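Local structure of probable acetolactate synthase isozyme III (Small subunit) (Nitrosomonas europaea ATCC 19718, 2PC6) at residues G29-S34 / V51-D56; L88-V93 / L121-L126. The protein is probably the regulatory small subunit of a two-part enzyme, built from two ACT-type domains and paired with a second copy of itself. All coordinates share one frame; numbering follows the deposited sequence.

Interaction 1. Residues G29-S34 / V51-D56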
loop_
_atom_site.group_PDB
_atom_site.type_symbol
_atom_site.label_atom_id
_atom_site.label_comp_id
_atom_site.label_asym_id
_atom_site.label_seq_id
_atom_site.Cartn_x
_atom_site.Cartn_y
_atom_site.Cartn_z
ATOM N N GLY A 29 14.760 -2.009 -16.983
ATOM C CA GLY A 29 15.509 -2.322 -15.791
ATOM C C GLY A 29 15.443 -1.204 -14.784
ATOM O O GLY A 29 16.290 -1.141 -13.878
ATOM N N TYR A 30 14.435 -0.342 -14.939
ATOM C CA TYR A 30 14.134 0.721 -13.980
ATOM C C TYR A 30 13.728 0.128 -12.652
ATOM O O TYR A 30 13.075 -0.926 -12.599
ATOM C CB TYR A 30 13.015 1.612 -14.489
ATOM C CG TYR A 30 13.307 2.311 -15.795
ATOM C CD1 TYR A 30 14.557 2.902 -16.021
ATOM C CD2 TYR A 30 12.338 2.406 -16.798
ATOM C CE1 TYR A 30 14.842 3.560 -17.201
ATOM C CE2 TYR A 30 12.614 3.088 -18.000
ATOM C CZ TYR A 30 13.876 3.661 -18.192
ATOM O OH TYR A 30 14.204 4.350 -19.358
ATOM N N ASN A 31 14.131 0.808 -11.591
ATOM C CA ASN A 31 13.888 0.353 -10.243
ATOM C C ASN A 31 12.480 0.755 -9.843
ATOM O O ASN A 31 12.017 1.850 -10.140
ATOM C CB ASN A 31 15.010 0.873 -9.276
ATOM C CG ASN A 31 14.485 1.333 -7.909
ATOM O OD1 ASN A 31 13.679 2.262 -7.824
ATOM N ND2 ASN A 31 14.988 0.721 -6.817
ATOM N N ILE A 32 11.794 -0.168 -9.201
ATOM C CA ILE A 32 10.575 0.143 -8.500
ATOM C C ILE A 32 10.853 -0.205 -7.054
ATOM O O ILE A 32 11.037 -1.364 -6.703
ATOM C CB ILE A 32 9.360 -0.688 -9.018
ATOM C CG1 ILE A 32 8.996 -0.243 -10.426
ATOM C CG2 ILE A 32 8.155 -0.489 -8.095
ATOM C CD1 ILE A 32 7.768 -0.894 -11.002
ATOM N N GLU A 33 10.918 0.785 -6.195
ATOM C CA GLU A 33 11.227 0.428 -4.834
ATOM C C GLU A 33 9.976 -0.160 -4.212
ATOM O O GLU A 33 10.016 -1.228 -3.595
ATOM C CB GLU A 33 11.734 1.607 -4.036
ATOM C CG GLU A 33 12.580 1.130 -2.895
ATOM C CD GLU A 33 12.881 2.210 -1.897
ATOM O OE1 GLU A 33 12.431 3.367 -2.088
ATOM O OE2 GLU A 33 13.574 1.903 -0.900
ATOM N N SER A 34 8.864 0.544 -4.418
ATOM C CA SER A 34 7.591 0.198 -3.806
ATOM C C SER A 34 6.429 0.757 -4.655
ATOM O O SER A 34 6.591 1.728 -5.387
ATOM C CB SER A 34 7.534 0.747 -2.378
ATOM O OG SER A 34 7.072 2.083 -2.378
ATOM N N VAL A 51 7.433 4.574 -5.991
ATOM C CA VAL A 51 8.709 5.133 -5.591
ATOM C C VAL A 51 9.783 4.519 -6.457
ATOM O O VAL A 51 9.865 3.301 -6.577
ATOM C CB VAL A 51 9.050 4.821 -4.117
ATOM C CG1 VAL A 51 10.468 5.254 -3.800
ATOM C CG2 VAL A 51 8.052 5.465 -3.193
ATOM N N THR A 52 10.615 5.379 -7.040
ATOM C CA THR A 52 11.760 4.934 -7.820
ATOM C C THR A 52 13.072 5.657 -7.428
ATOM O O THR A 52 13.064 6.756 -6.836
ATOM C CB THR A 52 11.468 4.984 -9.344
ATOM O OG1 THR A 52 12.527 4.312 -10.049
ATOM C CG2 THR A 52 11.286 6.439 -9.875
ATOM N N ASN A 53 14.196 5.001 -7.705
ATOM C CA ASN A 53 15.494 5.496 -7.278
ATOM C C ASN A 53 16.385 5.730 -8.475
ATOM O O ASN A 53 16.757 4.775 -9.176
ATOM C CB ASN A 53 16.193 4.509 -6.327
ATOM C CG ASN A 53 15.510 4.398 -4.962
ATOM O OD1 ASN A 53 15.251 5.386 -4.295
ATOM N ND2 ASN A 53 15.235 3.172 -4.545
ATOM N N GLY A 54 16.737 6.989 -8.717
ATOM C CA GLY A 54 17.678 7.281 -9.798
ATOM C C GLY A 54 18.129 8.713 -9.949
ATOM O O GLY A 54 17.640 9.599 -9.257
ATOM N N PRO A 55 19.092 8.944 -10.853
ATOM C CA PRO A 55 19.451 10.302 -11.243
ATOM C C PRO A 55 18.295 10.942 -11.980
ATOM O O PRO A 55 17.497 10.233 -12.588
ATOM C CB PRO A 55 20.652 10.093 -12.189
ATOM C CG PRO A 55 20.543 8.705 -12.664
ATOM C CD PRO A 55 19.926 7.936 -11.539
ATOM N N ASP A 56 18.213 12.267 -11.925
ATOM C CA ASP A 56 17.084 13.003 -12.505
ATOM C C ASP A 56 16.721 12.625 -13.929
ATOM O O ASP A 56 15.533 12.474 -14.243
ATOM C CB ASP A 56 17.302 14.515 -12.416
ATOM C CG ASP A 56 16.519 15.147 -11.280
ATOM O OD1 ASP A 56 15.278 14.919 -11.170
ATOM O OD2 ASP A 56 17.149 15.875 -10.488
#

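Interaction 2. Residues L88-V93 / L121-L126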
loop_
_atom_site.group_PDB
_atom_site.type_symbol
_atom_site.label_atom_id
_atom_site.label_comp_id
_atom_site.label_asym_id
_atom_site.label_seq_id
_atom_site.Cartn_x
_atom_site.Cartn_y
_atom_site.Cartn_z
ATOM N N LEU A 88 1.907 2.246 5.749
ATOM C CA LEU A 88 1.509 1.308 6.795
ATOM C C LEU A 88 2.341 0.028 6.750
ATOM O O LEU A 88 2.687 -0.487 5.693
ATOM C CB LEU A 88 0.000 1.001 6.727
ATOM C CG LEU A 88 -0.574 0.048 7.802
ATOM C CD1 LEU A 88 -1.982 0.435 8.177
ATOM C CD2 LEU A 88 -0.616 -1.299 7.201
HETATM N N MSE A 89 2.645 -0.496 7.909
HETATM C CA MSE A 89 3.433 -1.687 8.013
HETATM C C MSE A 89 2.914 -2.591 9.122
HETATM O O MSE A 89 2.544 -2.143 10.214
HETATM C CB MSE A 89 4.871 -1.294 8.258
HETATM C CG MSE A 89 5.755 -2.408 8.641
HETATM SE SE MSE A 89 7.640 -1.781 8.715
HETATM C CE MSE A 89 7.528 -0.680 10.333
ATOM N N LEU A 90 2.925 -3.874 8.814
ATOM C CA LEU A 90 2.659 -4.954 9.736
ATOM C C LEU A 90 3.940 -5.803 9.932
ATOM O O LEU A 90 4.459 -6.414 8.973
ATOM C CB LEU A 90 1.560 -5.833 9.138
ATOM C CG LEU A 90 0.128 -5.825 9.672
ATOM C CD1 LEU A 90 -0.387 -4.471 10.130
ATOM C CD2 LEU A 90 -0.787 -6.434 8.636
ATOM N N VAL A 91 4.407 -5.870 11.180
ATOM C CA VAL A 91 5.622 -6.577 11.543
ATOM C C VAL A 91 5.271 -7.677 12.527
ATOM O O VAL A 91 4.819 -7.389 13.663
ATOM C CB VAL A 91 6.563 -5.633 12.293
ATOM C CG1 VAL A 91 7.874 -6.289 12.484
ATOM C CG2 VAL A 91 6.733 -4.394 11.509
ATOM N N LYS A 92 5.486 -8.931 12.134
ATOM C CA LYS A 92 5.241 -10.033 13.076
ATOM C C LYS A 92 6.559 -10.425 13.722
ATOM O O LYS A 92 7.508 -10.723 13.022
ATOM C CB LYS A 92 4.569 -11.219 12.372
ATOM C CG LYS A 92 4.511 -12.489 13.174
ATOM C CD LYS A 92 3.974 -13.681 12.335
ATOM C CE LYS A 92 2.567 -13.364 11.831
ATOM N NZ LYS A 92 2.045 -14.412 10.917
ATOM N N VAL A 93 6.604 -10.406 15.050
ATOM C CA VAL A 93 7.831 -10.544 15.805
ATOM C C VAL A 93 7.687 -11.638 16.832
ATOM O O VAL A 93 6.613 -11.836 17.408
ATOM C CB VAL A 93 8.211 -9.234 16.592
ATOM C CG1 VAL A 93 8.659 -8.143 15.661
ATOM C CG2 VAL A 93 7.022 -8.756 17.504
ATOM N N LEU A 121 4.279 -14.629 20.257
ATOM C CA LEU A 121 4.409 -13.603 19.212
ATOM C C LEU A 121 3.507 -12.361 19.304
ATOM O O LEU A 121 2.499 -12.355 20.009
ATOM C CB LEU A 121 4.358 -14.251 17.831
ATOM C CG LEU A 121 3.069 -14.641 17.148
ATOM C CD1 LEU A 121 2.281 -13.401 16.632
ATOM C CD2 LEU A 121 3.437 -15.549 15.962
ATOM N N TYR A 122 3.894 -11.305 18.593
ATOM C CA TYR A 122 3.043 -10.143 18.413
ATOM C C TYR A 122 3.016 -9.791 16.942
ATOM O O TYR A 122 4.057 -9.914 16.251
ATOM C CB TYR A 122 3.638 -8.939 19.109
ATOM C CG TYR A 122 3.634 -8.907 20.622
ATOM C CD1 TYR A 122 2.564 -9.392 21.360
ATOM C CD2 TYR A 122 4.684 -8.302 21.303
ATOM C CE1 TYR A 122 2.555 -9.284 22.715
ATOM C CE2 TYR A 122 4.690 -8.203 22.646
ATOM C CZ TYR A 122 3.627 -8.699 23.351
ATOM O OH TYR A 122 3.636 -8.586 24.705
ATOM N N THR A 123 1.871 -9.307 16.459
ATOM C CA THR A 123 1.890 -8.617 15.199
ATOM C C THR A 123 1.635 -7.164 15.462
ATOM O O THR A 123 0.599 -6.820 16.027
ATOM C CB THR A 123 0.916 -9.175 14.215
ATOM O OG1 THR A 123 1.327 -10.496 13.922
ATOM C CG2 THR A 123 0.992 -8.409 12.898
ATOM N N ILE A 124 2.594 -6.318 15.077
ATOM C CA ILE A 124 2.540 -4.861 15.357
ATOM C C ILE A 124 2.176 -4.037 14.130
ATOM O O ILE A 124 2.739 -4.237 13.068
ATOM C CB ILE A 124 3.894 -4.371 15.926
ATOM C CG1 ILE A 124 4.242 -5.188 17.191
ATOM C CG2 ILE A 124 3.829 -2.892 16.266
ATOM C CD1 ILE A 124 5.670 -5.027 17.721
ATOM N N GLU A 125 1.239 -3.104 14.285
ATOM C CA GLU A 125 0.831 -2.241 13.198
ATOM C C GLU A 125 1.447 -0.855 13.373
ATOM O O GLU A 125 1.279 -0.231 14.420
ATOM C CB GLU A 125 -0.665 -2.141 13.227
ATOM C CG GLU A 125 -1.267 -1.298 12.136
ATOM C CD GLU A 125 -2.556 -0.630 12.610
ATOM O OE1 GLU A 125 -3.607 -1.295 12.890
ATOM O OE2 GLU A 125 -2.508 0.611 12.719
ATOM N N LEU A 126 2.149 -0.379 12.342
ATOM C CA LEU A 126 2.816 0.924 12.382
ATOM C C LEU A 126 2.419 1.768 11.195
ATOM O O LEU A 126 2.340 1.253 10.089
ATOM C CB LEU A 126 4.298 0.712 12.186
ATOM C CG LEU A 126 5.214 0.866 13.378
ATOM C CD1 LEU A 126 5.699 -0.577 13.847
ATOM C CD2 LEU A 126 6.420 1.732 12.932
#

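Interaction 1. Residues G29-S34 / V51-D56
V51 meets the 29-34 loop through both its main chain and its side chain. Its N donates to S34 O at 3.0 Å in a nearly straight bond (173° at the hydrogen), and its O receives E33 N at 2.8 Å. The two methyls divide the neighbours between them. CG1, anti to the backbone N (chi1 172°), lies alongside the E33 side chain, which points the same way, whereas V51 CG2 comes 3.6 Å from S34 OG. The E33 carboxylate passes close to CG1, but its charge is directed to R4 on strand 3-12, with which OE1 forms a salt bridge; R4 also packs against V51 and N53. S34 in turn packs on A38 of the second subunit.

At T52 the side chain takes over from the main chain. With OG1 swung opposite the residue's own N (chi1 -170°), T52 OG1 donates a hydrogen bond to N31 O, modelled short at 2.5 Å, the donor tilted out of the carbonyl plane. This is where the first domain passes from helix 17-28 into strand 34-39 of its ACT fold, a beta-alpha-beta-beta-alpha-beta arrangement with sheet order 2-3-1-4. The loop therefore gains a hold on the adjacent strand 45-54 before its own strand is under way. On the other side of the strand, T52 bonds through its main chain to H5 of strand 3-12.

N53 continues the exchange with N31: its backbone N donates to N31 OD1 at 2.8 Å. The bond is bent, 136° at the hydrogen, and the donor sits well above the plane of the N31 amide, so neither lone pair is addressed squarely. N31 OD1 also comes within 3.2 Å of T52 OG1. G54 ends the strand, still bonded to M3 of strand 3-12, and P55 takes the N-cap position of helix 56-68.

Interaction 2. Residues L88-V93 / L121-L126
Strands 83-94 and 121-128 are antiparallel neighbours in the sheet of the second domain, and L88-V93 and L121-L126 form a regular, buried part of that pairing, their directions 163° apart. Three residue pairs, M89 with L126, V91 with I124 and V93 with Y122, each exchange two N-H to O bonds of 2.8 to 3.0 Å. Between them, L90 opposite E125 and K92 opposite T123 are non-hydrogen-bonded pairs, their CA-H groups leaning on carbonyl oxygens across the seam.

Side chains alternate between two faces. M89, V91, V93, Y122, I124 and L126 look toward helices 98-109 and 130-139. M89, modelled as selenomethionine, runs alongside L126 and then bends at its last torsion (chi3 71°), which brings CE 3.7 Å from L126 CD2; F136 packs on both. V93 CG2 reaches the edge of the Y122 ring, near its plane, with Y122 CB 3.7 Å away, and also meets I124 CD1 at 4.0 Å.

These are the two middle strands of an ACT-like sheet, ordered 2-3-1-4 with its helices on one side. The face bearing L88, L90, K92, T123 and E125 adjoins the second subunit. There the K92 chain lays CB 3.7 Å from T123 OG1 before NZ goes on to a salt bridge with E147 and to the carbonyl oxygens of S157 and G159 of the second subunit. L90 CD1 touches E125 CG at 3.9 Å, while E125 OE1 is paired with R86 of the second subunit.

How the interactions relate
From the N terminus the chain runs through strand 3-12 and helix 17-28 before interaction 1 folds 29-34 back onto 51-56, closing a loop that holds strand 34-39 and most of strand 45-54. Helix 56-68 and strand 72-77 complete the first domain. Only then does interaction 2 open on strand 83-94, closing a larger loop that includes helix 98-109 and strand 113-118. The two loops neither nest nor cross. The centres of the two contacts lie about 27 Å apart, on opposite sides of the chain's centre, their nearest atoms about 9 Å. Interaction 1 ties the loop entering strand 34-39 to the far end of strand 45-54; interaction 2 joins its domain's strands one and three. Both touch the second subunit.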